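Local coordinates for archease, possible chaperone (Thermotoga maritima, PDB 1J5U), which probably activates the tRNA-splicing ligase RtcB by promoting its guanylylation, and binds calcium, at residues E45-V50 against R104-T109; W84-I89 against V98-I103; Y116-F121 against K129-F134. One frame throughout, in Å; residues are numbered along the deposited sequence.

Interactions 1 and 2 share strand 95-105 and adjoin directly: I49 CG2 lies 3.9 Å from I103 CG1, and it also packs against A85 CB at 4.0 Å. Interaction 2 pairs that strand with 84-92, and interaction 1 takes over where it runs out, attaching it to the end of helix 32-47. Interaction 3 is in the separate sheet that contains strand 127-135, its centre about 22 Å from the centres of both others. The calcium site, formed by H19, D22, D135 and T136, lies near interactions 1 and 3: the side chains of T109 and H117 are each about 9 Å from the metal. Interaction 2 lies away from it.

Interaction 1 of 3, residues E45-V50 against R104-T109; sequences EEEGIV and RKKEGT
The backbone of residues 46-50, leaving helix 32-47, docks along residues 104-109 in a surface contact that joins a helix terminus to the C-terminal end of strand 95-105. The two chains run nearly antiparallel. At the strand end V50 N donates to K105 O (2.7 Å), while V50 O accepts from R104 N (2.6 Å) and, weakly, from K105 N. R104 and K105 thus both face V50, a classic beta bulge. At the helix end G48 has positive phi in a Schellman motif, and where the helix ends, E47 O accepts from E107 N at 3.1 Å; the same N-H makes a weak second bond to G48 O. One residue earlier, E46 O accepts from T109 N.

Side chains add grip along the same line. K105 CG runs beside V50 CB and CG2, and V50 CG1 sits over one face of the R104 guanidinium, offset toward its rim; that arginine's NE forms a salt bridge with D52. K106 lies alongside both I49 and E47, its CG 3.8 Å from I49 CG1. The E47 chain (chi1 -63°) places CG 3.4 Å from T109 O and then extends to its carboxylate, where OE2 bonds to I111 N and to a water that also accepts from K106 NZ. OE1 is only a long 4.0 Å ion-pair partner of that NZ. Across the helix end, T109 OG1 donates weakly to E46 OE2 at 2.8 Å.

The E47 carboxylate is therefore held unevenly: OE1 is buried by the contact without a close partner, whereas the I111 amide and the water carry the direct bonds to OE2, and the K106 charge, at long range, would probably add to the stabilisation of the carboxylate.

Interaction 2 of 3, residues W84-I89 against V98-I103; sequences WAPWRI and VTFRKI
Strands 84-89 and 98-103 pair as the two arms of an antiparallel beta hairpin, their segment axes 4.4 Å apart and their directions 136° apart, with a classic beta bulge where W87 and R88 both face T99. T99 O takes both amides of the bulge, W87 N at 2.8 Å and R88 N at 3.1 Å, each in the carbonyl plane. A85 and R101 form a hydrogen-bonded pair on the other side of P86.

The bulge turns W87 toward the partner strand, where its indole is clamped between two arginine chains. R101 CD rests over the five-membered ring, 3.5 Å from its centroid, and R88 CG covers the opposite face; T99 CG2 meets the ring edge in plane. A bend in the R101 chain (chi3 65°) brings the guanidinium over the same five-membered ring in a cation-pi contact, standing nearly perpendicular (85°) with its edge to the indole. NE of R101 is anchored by D52 O, while T99 OG1 is held by E57.

F100 sets its ring beside P86, and W76 of helix 66-81 meets that ring nearly at right angles. On the side of the sheet that carries A85 and R101, I103 CG1 packs on A85 CB at 3.7 Å. At the far end K102 lies across the W84 indole: its CD sits 3.8 Å from the centroid of the six-membered ring in a CH-pi contact, almost on the normal, and its NZ makes a cation-pi contact with the five-membered ring, 4.1 Å from the centroid.

Interaction 3 of 3, residues Y116-F121 against K129-F134; sequences YHLLKF and KTKVVF
With OG1 of T130 opposite its backbone N (chi1 -176°), the hydroxyl turns across to the backbone of K120, while the methyl CG2, wedged between N and the carbonyl carbon, is sent to the edge of the F121 ring. OG1 accepts from K120 N at 2.9 Å in a nearly straight bond (164°) and donates to K131 O at 2.8 Å, so both roles of the hydroxyl are used. CG2 lies in the plane of the F121 ring, 3.8 Å from CD1. F121 CA lies 3.4 Å from K129 O in a CA-H...O contact.

Between these segments no backbone amide reaches a carbonyl directly, and water fills in. One molecule donates to H117 O and accepts from V133 N, both at 2.7 Å; another accepts from K131 N and lies 2.9 Å from K120 O. L118, at the positive-phi corner (phi 59°) of a type II turn from Y116 to L119, extends alongside K131, its CD1 3.7 Å from K131 CD. H117 CB packs on V133 CB, and its NE2 is bonded to T20 OG1.

The contact thus belongs to a beta hairpin whose arms part in the middle and are bridged by a threonine hydroxyl and waters, between the central strand 127-135 and the outer, broken strand 113-124 of the three-stranded sheet; the former runs on into D135 and T136 of the calcium site.

Interaction 1 of 3, residues E45-V50 against R104-T109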
loop_
_atom_site.group_PDB
_atom_site.type_symbol
_atom_site.label_atom_id
_atom_site.label_comp_id
_atom_site.label_asym_id
_atom_site.label_seq_id
_atom_site.Cartn_x
_atom_site.Cartn_y
_atom_site.Cartn_z
ATOM N N GLU A 45 -5.028 7.639 -3.153
ATOM C CA GLU A 45 -6.354 8.161 -2.844
ATOM C C GLU A 45 -6.481 8.614 -1.391
ATOM O O GLU A 45 -6.927 9.728 -1.119
ATOM C CB GLU A 45 -7.397 7.084 -3.155
ATOM C CG GLU A 45 -8.754 7.283 -2.483
ATOM C CD GLU A 45 -9.600 6.019 -2.556
ATOM O OE1 GLU A 45 -9.822 5.528 -3.680
ATOM O OE2 GLU A 45 -10.034 5.520 -1.492
ATOM N N GLU A 46 -6.067 7.754 -0.465
ATOM C CA GLU A 46 -6.162 8.048 0.955
ATOM C C GLU A 46 -5.316 9.258 1.344
ATOM O O GLU A 46 -5.732 10.100 2.159
ATOM C CB GLU A 46 -5.745 6.798 1.745
ATOM C CG GLU A 46 -5.830 6.898 3.243
ATOM C CD GLU A 46 -7.207 7.288 3.725
ATOM O OE1 GLU A 46 -8.213 6.790 3.176
ATOM O OE2 GLU A 46 -7.277 8.087 4.667
ATOM N N GLU A 47 -4.127 9.362 0.755
ATOM C CA GLU A 47 -3.242 10.483 1.052
ATOM C C GLU A 47 -3.485 11.720 0.188
ATOM O O GLU A 47 -2.879 12.760 0.416
ATOM C CB GLU A 47 -1.788 10.047 0.922
ATOM C CG GLU A 47 -1.388 8.967 1.922
ATOM C CD GLU A 47 0.101 8.978 2.180
ATOM O OE1 GLU A 47 0.844 9.430 1.282
ATOM O OE2 GLU A 47 0.538 8.537 3.260
ATOM N N GLY A 48 -4.381 11.605 -0.781
ATOM C CA GLY A 48 -4.694 12.713 -1.672
ATOM C C GLY A 48 -3.462 13.218 -2.406
ATOM O O GLY A 48 -3.276 14.424 -2.609
ATOM N N ILE A 49 -2.610 12.281 -2.811
ATOM C CA ILE A 49 -1.372 12.613 -3.492
ATOM C C ILE A 49 -1.580 13.164 -4.892
ATOM O O ILE A 49 -2.365 12.639 -5.671
ATOM C CB ILE A 49 -0.442 11.355 -3.546
ATOM C CG1 ILE A 49 0.012 11.021 -2.132
ATOM C CG2 ILE A 49 0.768 11.599 -4.458
ATOM C CD1 ILE A 49 0.681 9.661 -1.972
ATOM N N VAL A 50 -0.886 14.253 -5.190
ATOM C CA VAL A 50 -0.945 14.864 -6.517
ATOM C C VAL A 50 0.477 14.662 -7.029
ATOM O O VAL A 50 1.451 14.950 -6.325
ATOM C CB VAL A 50 -1.292 16.381 -6.457
ATOM C CG1 VAL A 50 -1.364 16.960 -7.870
ATOM C CG2 VAL A 50 -2.634 16.581 -5.761
ATOM N N ARG A 104 3.817 16.073 -5.956
ATOM C CA ARG A 104 3.730 17.527 -6.017
ATOM C C ARG A 104 3.225 17.969 -4.641
ATOM O O ARG A 104 3.869 18.754 -3.951
ATOM C CB ARG A 104 2.755 17.976 -7.099
ATOM C CG ARG A 104 2.812 19.483 -7.365
ATOM C CD ARG A 104 1.767 19.907 -8.378
ATOM N NE ARG A 104 1.906 19.187 -9.639
ATOM C CZ ARG A 104 0.952 19.111 -10.561
ATOM N NH1 ARG A 104 -0.215 19.715 -10.358
ATOM N NH2 ARG A 104 1.157 18.422 -11.682
ATOM N N LYS A 105 2.076 17.438 -4.241
ATOM C CA LYS A 105 1.513 17.757 -2.935
ATOM C C LYS A 105 0.604 16.642 -2.431
ATOM O O LYS A 105 0.190 15.764 -3.197
ATOM C CB LYS A 105 0.737 19.080 -2.989
ATOM C CG LYS A 105 -0.363 19.133 -4.035
ATOM C CD LYS A 105 -1.194 20.407 -3.867
ATOM C CE LYS A 105 -2.158 20.605 -5.031
ATOM N NZ LYS A 105 -1.426 20.795 -6.327
ATOM N N LYS A 106 0.317 16.686 -1.132
ATOM C CA LYS A 106 -0.544 15.707 -0.476
ATOM C C LYS A 106 -1.643 16.441 0.287
ATOM O O LYS A 106 -1.425 17.535 0.805
ATOM C CB LYS A 106 0.248 14.851 0.509
ATOM C CG LYS A 106 1.316 13.991 -0.116
ATOM C CD LYS A 106 1.766 12.891 0.841
ATOM C CE LYS A 106 2.287 13.458 2.145
ATOM N NZ LYS A 106 2.804 12.386 3.025
ATOM N N GLU A 107 -2.819 15.829 0.347
ATOM C CA GLU A 107 -3.973 16.410 1.027
ATOM C C GLU A 107 -4.811 15.246 1.525
ATOM O O GLU A 107 -5.672 14.747 0.806
ATOM C CB GLU A 107 -4.814 17.235 0.040
ATOM C CG GLU A 107 -3.995 17.961 -1.024
ATOM C CD GLU A 107 -4.685 17.998 -2.381
ATOM O OE1 GLU A 107 -5.117 16.920 -2.865
ATOM O OE2 GLU A 107 -4.785 19.100 -2.966
ATOM N N GLY A 108 -4.556 14.796 2.742
ATOM C CA GLY A 108 -5.338 13.692 3.250
ATOM C C GLY A 108 -4.781 13.088 4.510
ATOM O O GLY A 108 -4.087 13.747 5.284
ATOM N N THR A 109 -5.074 11.814 4.703
ATOM C CA THR A 109 -4.634 11.096 5.881
ATOM C C THR A 109 -3.314 10.399 5.619
ATOM O O THR A 109 -3.227 9.551 4.731
ATOM C CB THR A 109 -5.668 10.025 6.277
ATOM O OG1 THR A 109 -6.991 10.539 6.075
ATOM C CG2 THR A 109 -5.495 9.642 7.730
HETATM O O HOH W 1 1.816 10.365 4.701
#

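Interaction 2 of 3, residues W84-I89 against V98-I103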
loop_
_atom_site.group_PDB
_atom_site.type_symbol
_atom_site.label_atom_id
_atom_site.label_comp_id
_atom_site.label_asym_id
_atom_site.label_seq_id
_atom_site.Cartn_x
_atom_site.Cartn_y
_atom_site.Cartn_z
ATOM N N TRP A 84 8.294 10.328 -2.937
ATOM C CA TRP A 84 8.033 9.538 -4.144
ATOM C C TRP A 84 6.820 8.580 -3.989
ATOM O O TRP A 84 6.771 7.792 -3.064
ATOM C CB TRP A 84 9.278 8.704 -4.510
ATOM C CG TRP A 84 10.505 9.527 -4.875
ATOM C CD1 TRP A 84 11.511 9.917 -4.046
ATOM C CD2 TRP A 84 10.806 10.079 -6.158
ATOM N NE1 TRP A 84 12.428 10.685 -4.732
ATOM C CE2 TRP A 84 12.018 10.799 -6.033
ATOM C CE3 TRP A 84 10.169 10.035 -7.404
ATOM C CZ2 TRP A 84 12.606 11.470 -7.106
ATOM C CZ3 TRP A 84 10.762 10.709 -8.481
ATOM C CH2 TRP A 84 11.967 11.414 -8.318
ATOM N N ALA A 85 5.885 8.627 -4.929
ATOM C CA ALA A 85 4.711 7.767 -4.861
ATOM C C ALA A 85 4.659 6.704 -5.965
ATOM O O ALA A 85 5.002 6.975 -7.118
ATOM C CB ALA A 85 3.444 8.627 -4.904
ATOM N N PRO A 86 4.255 5.473 -5.610
ATOM C CA PRO A 86 4.164 4.403 -6.614
ATOM C C PRO A 86 3.128 4.821 -7.664
ATOM O O PRO A 86 2.043 5.294 -7.330
ATOM C CB PRO A 86 3.736 3.184 -5.787
ATOM C CG PRO A 86 2.909 3.820 -4.649
ATOM C CD PRO A 86 3.819 4.996 -4.278
ATOM N N TRP A 87 3.454 4.645 -8.936
ATOM C CA TRP A 87 2.550 5.062 -10.000
ATOM C C TRP A 87 2.186 3.953 -10.989
ATOM O O TRP A 87 0.997 3.706 -11.273
ATOM C CB TRP A 87 3.180 6.264 -10.736
ATOM C CG TRP A 87 2.435 6.718 -11.960
ATOM C CD1 TRP A 87 1.130 7.133 -12.033
ATOM C CD2 TRP A 87 2.959 6.814 -13.284
ATOM N NE1 TRP A 87 0.815 7.479 -13.324
ATOM C CE2 TRP A 87 1.919 7.292 -14.114
ATOM C CE3 TRP A 87 4.212 6.543 -13.852
ATOM C CZ2 TRP A 87 2.092 7.506 -15.487
ATOM C CZ3 TRP A 87 4.388 6.757 -15.223
ATOM C CH2 TRP A 87 3.329 7.235 -16.023
ATOM N N ARG A 88 3.206 3.288 -11.525
ATOM C CA ARG A 88 2.969 2.210 -12.472
ATOM C C ARG A 88 3.718 0.955 -12.050
ATOM O O ARG A 88 4.738 1.030 -11.368
ATOM C CB ARG A 88 3.398 2.636 -13.881
ATOM C CG ARG A 88 2.431 3.644 -14.517
ATOM C CD ARG A 88 1.134 2.955 -14.957
ATOM N NE ARG A 88 0.098 3.891 -15.398
ATOM C CZ ARG A 88 -0.759 4.506 -14.584
ATOM N NH1 ARG A 88 -0.714 4.294 -13.272
ATOM N NH2 ARG A 88 -1.673 5.331 -15.083
ATOM N N ILE A 89 3.187 -0.190 -12.447
ATOM C CA ILE A 89 3.789 -1.466 -12.111
ATOM C C ILE A 89 3.866 -2.310 -13.369
ATOM O O ILE A 89 2.869 -2.484 -14.089
ATOM C CB ILE A 89 2.965 -2.212 -11.046
ATOM C CG1 ILE A 89 2.753 -1.296 -9.829
ATOM C CG2 ILE A 89 3.701 -3.507 -10.649
ATOM C CD1 ILE A 89 1.714 -1.800 -8.835
ATOM N N VAL A 98 8.567 -1.090 -10.514
ATOM C CA VAL A 98 7.650 -0.051 -10.072
ATOM C C VAL A 98 8.173 1.333 -10.444
ATOM O O VAL A 98 9.292 1.695 -10.096
ATOM C CB VAL A 98 7.460 -0.138 -8.532
ATOM C CG1 VAL A 98 6.587 1.044 -8.017
ATOM C CG2 VAL A 98 6.806 -1.475 -8.192
ATOM N N THR A 99 7.375 2.088 -11.185
ATOM C CA THR A 99 7.762 3.442 -11.540
ATOM C C THR A 99 7.080 4.363 -10.524
ATOM O O THR A 99 5.858 4.296 -10.339
ATOM C CB THR A 99 7.268 3.835 -12.947
ATOM O OG1 THR A 99 7.713 2.869 -13.917
ATOM C CG2 THR A 99 7.825 5.223 -13.335
ATOM N N PHE A 100 7.877 5.182 -9.844
ATOM C CA PHE A 100 7.366 6.150 -8.890
ATOM C C PHE A 100 7.349 7.520 -9.567
ATOM O O PHE A 100 8.087 7.749 -10.533
ATOM C CB PHE A 100 8.276 6.242 -7.662
ATOM C CG PHE A 100 8.333 4.992 -6.842
ATOM C CD1 PHE A 100 9.128 3.912 -7.239
ATOM C CD2 PHE A 100 7.621 4.905 -5.657
ATOM C CE1 PHE A 100 9.218 2.769 -6.461
ATOM C CE2 PHE A 100 7.694 3.764 -4.866
ATOM C CZ PHE A 100 8.495 2.692 -5.262
ATOM N N ARG A 101 6.485 8.411 -9.095
ATOM C CA ARG A 101 6.445 9.778 -9.608
ATOM C C ARG A 101 6.614 10.713 -8.416
ATOM O O ARG A 101 6.200 10.395 -7.290
ATOM C CB ARG A 101 5.153 10.062 -10.379
ATOM C CG ARG A 101 5.268 9.670 -11.858
ATOM C CD ARG A 101 3.973 9.891 -12.626
ATOM N NE ARG A 101 3.603 11.301 -12.701
ATOM C CZ ARG A 101 2.510 11.767 -13.305
ATOM N NH1 ARG A 101 1.665 10.936 -13.900
ATOM N NH2 ARG A 101 2.257 13.068 -13.306
ATOM N N LYS A 102 7.276 11.844 -8.654
ATOM C CA LYS A 102 7.523 12.805 -7.600
ATOM C C LYS A 102 6.194 13.360 -7.128
ATOM O O LYS A 102 5.327 13.681 -7.929
ATOM C CB LYS A 102 8.409 13.947 -8.106
ATOM C CG LYS A 102 8.938 14.825 -7.014
ATOM C CD LYS A 102 9.851 14.031 -6.078
ATOM C CE LYS A 102 10.229 14.862 -4.852
ATOM N NZ LYS A 102 11.123 14.130 -3.929
ATOM N N ILE A 103 6.044 13.459 -5.817
ATOM C CA ILE A 103 4.818 13.974 -5.226
ATOM C C ILE A 103 4.810 15.498 -5.283
ATOM O O ILE A 103 5.710 16.143 -4.750
ATOM C CB ILE A 103 4.724 13.524 -3.762
ATOM C CG1 ILE A 103 4.560 12.004 -3.721
ATOM C CG2 ILE A 103 3.630 14.287 -3.035
ATOM C CD1 ILE A 103 4.595 11.427 -2.312
#

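Interaction 3 of 3, residues Y116-F121 against K129-F134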
loop_
_atom_site.group_PDB
_atom_site.type_symbol
_atom_site.label_atom_id
_atom_site.label_comp_id
_atom_site.label_asym_id
_atom_site.label_seq_id
_atom_site.Cartn_x
_atom_site.Cartn_y
_atom_site.Cartn_z
ATOM N N TYR A 116 0.041 -6.339 9.501
ATOM C CA TYR A 116 -0.230 -7.719 9.148
ATOM C C TYR A 116 -1.661 -8.092 9.539
ATOM O O TYR A 116 -2.104 -9.205 9.286
ATOM C CB TYR A 116 0.737 -8.672 9.857
ATOM C CG TYR A 116 1.978 -8.989 9.060
ATOM C CD1 TYR A 116 3.218 -8.461 9.419
ATOM C CD2 TYR A 116 1.909 -9.815 7.938
ATOM C CE1 TYR A 116 4.363 -8.750 8.677
ATOM C CE2 TYR A 116 3.042 -10.106 7.187
ATOM C CZ TYR A 116 4.266 -9.570 7.562
ATOM O OH TYR A 116 5.387 -9.850 6.808
ATOM N N HIS A 117 -2.388 -7.151 10.135
ATOM C CA HIS A 117 -3.770 -7.417 10.575
ATOM C C HIS A 117 -4.665 -7.865 9.437
ATOM O O HIS A 117 -4.829 -7.136 8.464
ATOM C CB HIS A 117 -4.409 -6.166 11.190
ATOM C CG HIS A 117 -3.744 -5.681 12.439
ATOM N ND1 HIS A 117 -3.620 -6.462 13.570
ATOM C CD2 HIS A 117 -3.185 -4.485 12.742
ATOM C CE1 HIS A 117 -3.013 -5.767 14.516
ATOM N NE2 HIS A 117 -2.738 -4.566 14.038
ATOM N N LEU A 118 -5.246 -9.053 9.574
ATOM C CA LEU A 118 -6.156 -9.602 8.578
ATOM C C LEU A 118 -5.559 -9.772 7.172
ATOM O O LEU A 118 -6.299 -9.984 6.215
ATOM C CB LEU A 118 -7.419 -8.719 8.497
ATOM C CG LEU A 118 -8.125 -8.505 9.857
ATOM C CD1 LEU A 118 -9.319 -7.539 9.713
ATOM C CD2 LEU A 118 -8.571 -9.864 10.410
ATOM N N LEU A 119 -4.243 -9.662 7.043
ATOM C CA LEU A 119 -3.595 -9.824 5.735
ATOM C C LEU A 119 -3.533 -11.319 5.435
ATOM O O LEU A 119 -2.785 -12.046 6.084
ATOM C CB LEU A 119 -2.175 -9.245 5.775
ATOM C CG LEU A 119 -1.437 -9.146 4.434
ATOM C CD1 LEU A 119 -2.345 -8.435 3.394
ATOM C CD2 LEU A 119 -0.123 -8.379 4.629
ATOM N N LYS A 120 -4.337 -11.779 4.477
ATOM C CA LYS A 120 -4.396 -13.194 4.093
ATOM C C LYS A 120 -5.033 -13.316 2.708
ATOM O O LYS A 120 -6.218 -13.012 2.538
ATOM C CB LYS A 120 -5.251 -13.987 5.101
ATOM C CG LYS A 120 -5.425 -15.472 4.796
ATOM C CD LYS A 120 -6.548 -16.057 5.676
ATOM C CE LYS A 120 -6.616 -17.595 5.652
ATOM N NZ LYS A 120 -7.014 -18.167 4.319
ATOM N N PHE A 121 -4.252 -13.749 1.717
ATOM C CA PHE A 121 -4.779 -13.885 0.368
ATOM C C PHE A 121 -5.769 -15.052 0.301
ATOM O O PHE A 121 -5.498 -16.143 0.816
ATOM C CB PHE A 121 -3.646 -14.122 -0.644
ATOM C CG PHE A 121 -2.628 -13.001 -0.710
ATOM C CD1 PHE A 121 -3.018 -11.671 -0.595
ATOM C CD2 PHE A 121 -1.287 -13.280 -0.947
ATOM C CE1 PHE A 121 -2.089 -10.643 -0.718
ATOM C CE2 PHE A 121 -0.359 -12.252 -1.071
ATOM C CZ PHE A 121 -0.756 -10.942 -0.957
ATOM N N LYS A 129 -8.194 -12.199 -3.294
ATOM C CA LYS A 129 -8.570 -11.073 -2.457
ATOM C C LYS A 129 -8.033 -11.147 -1.034
ATOM O O LYS A 129 -7.579 -12.195 -0.577
ATOM C CB LYS A 129 -10.095 -10.942 -2.398
ATOM C CG LYS A 129 -10.796 -12.121 -1.738
ATOM C CD LYS A 129 -12.326 -11.976 -1.776
ATOM C CE LYS A 129 -13.002 -13.210 -1.168
ATOM N NZ LYS A 129 -14.449 -13.326 -1.536
ATOM N N THR A 130 -8.067 -10.007 -0.354
ATOM C CA THR A 130 -7.647 -9.919 1.041
ATOM C C THR A 130 -8.026 -8.582 1.619
ATOM O O THR A 130 -8.281 -7.621 0.889
ATOM C CB THR A 130 -6.116 -10.065 1.224
ATOM O OG1 THR A 130 -5.807 -10.062 2.622
ATOM C CG2 THR A 130 -5.362 -8.897 0.571
ATOM N N LYS A 131 -8.103 -8.534 2.944
ATOM C CA LYS A 131 -8.333 -7.274 3.604
ATOM C C LYS A 131 -6.913 -6.707 3.755
ATOM O O LYS A 131 -5.939 -7.459 3.749
ATOM C CB LYS A 131 -8.958 -7.488 4.993
ATOM C CG LYS A 131 -10.436 -7.061 5.095
ATOM C CD LYS A 131 -11.016 -7.386 6.463
ATOM C CE LYS A 131 -12.410 -6.813 6.632
ATOM N NZ LYS A 131 -13.263 -7.139 5.456
ATOM N N VAL A 132 -6.799 -5.387 3.842
ATOM C CA VAL A 132 -5.525 -4.736 4.088
ATOM C C VAL A 132 -5.859 -3.705 5.148
ATOM O O VAL A 132 -6.810 -2.903 4.995
ATOM C CB VAL A 132 -4.910 -4.032 2.840
ATOM C CG1 VAL A 132 -4.280 -5.091 1.917
ATOM C CG2 VAL A 132 -5.970 -3.217 2.094
ATOM N N VAL A 133 -5.091 -3.739 6.226
ATOM C CA VAL A 133 -5.318 -2.829 7.344
ATOM C C VAL A 133 -4.099 -1.954 7.553
ATOM O O VAL A 133 -2.966 -2.455 7.705
ATOM C CB VAL A 133 -5.627 -3.632 8.627
ATOM C CG1 VAL A 133 -5.694 -2.693 9.856
ATOM C CG2 VAL A 133 -6.943 -4.381 8.447
ATOM N N PHE A 134 -4.337 -0.649 7.539
ATOM C CA PHE A 134 -3.277 0.321 7.702
ATOM C C PHE A 134 -3.336 1.056 9.030
ATOM O O PHE A 134 -4.401 1.225 9.644
ATOM C CB PHE A 134 -3.318 1.365 6.581
ATOM C CG PHE A 134 -3.188 0.785 5.209
ATOM C CD1 PHE A 134 -4.307 0.268 4.554
ATOM C CD2 PHE A 134 -1.951 0.762 4.570
ATOM C CE1 PHE A 134 -4.195 -0.260 3.270
ATOM C CE2 PHE A 134 -1.820 0.240 3.280
ATOM C CZ PHE A 134 -2.944 -0.270 2.630
HETATM O O HOH W 2 -3.420 -5.863 6.604
HETATM O O HOH W 3 -8.317 -11.605 3.917
#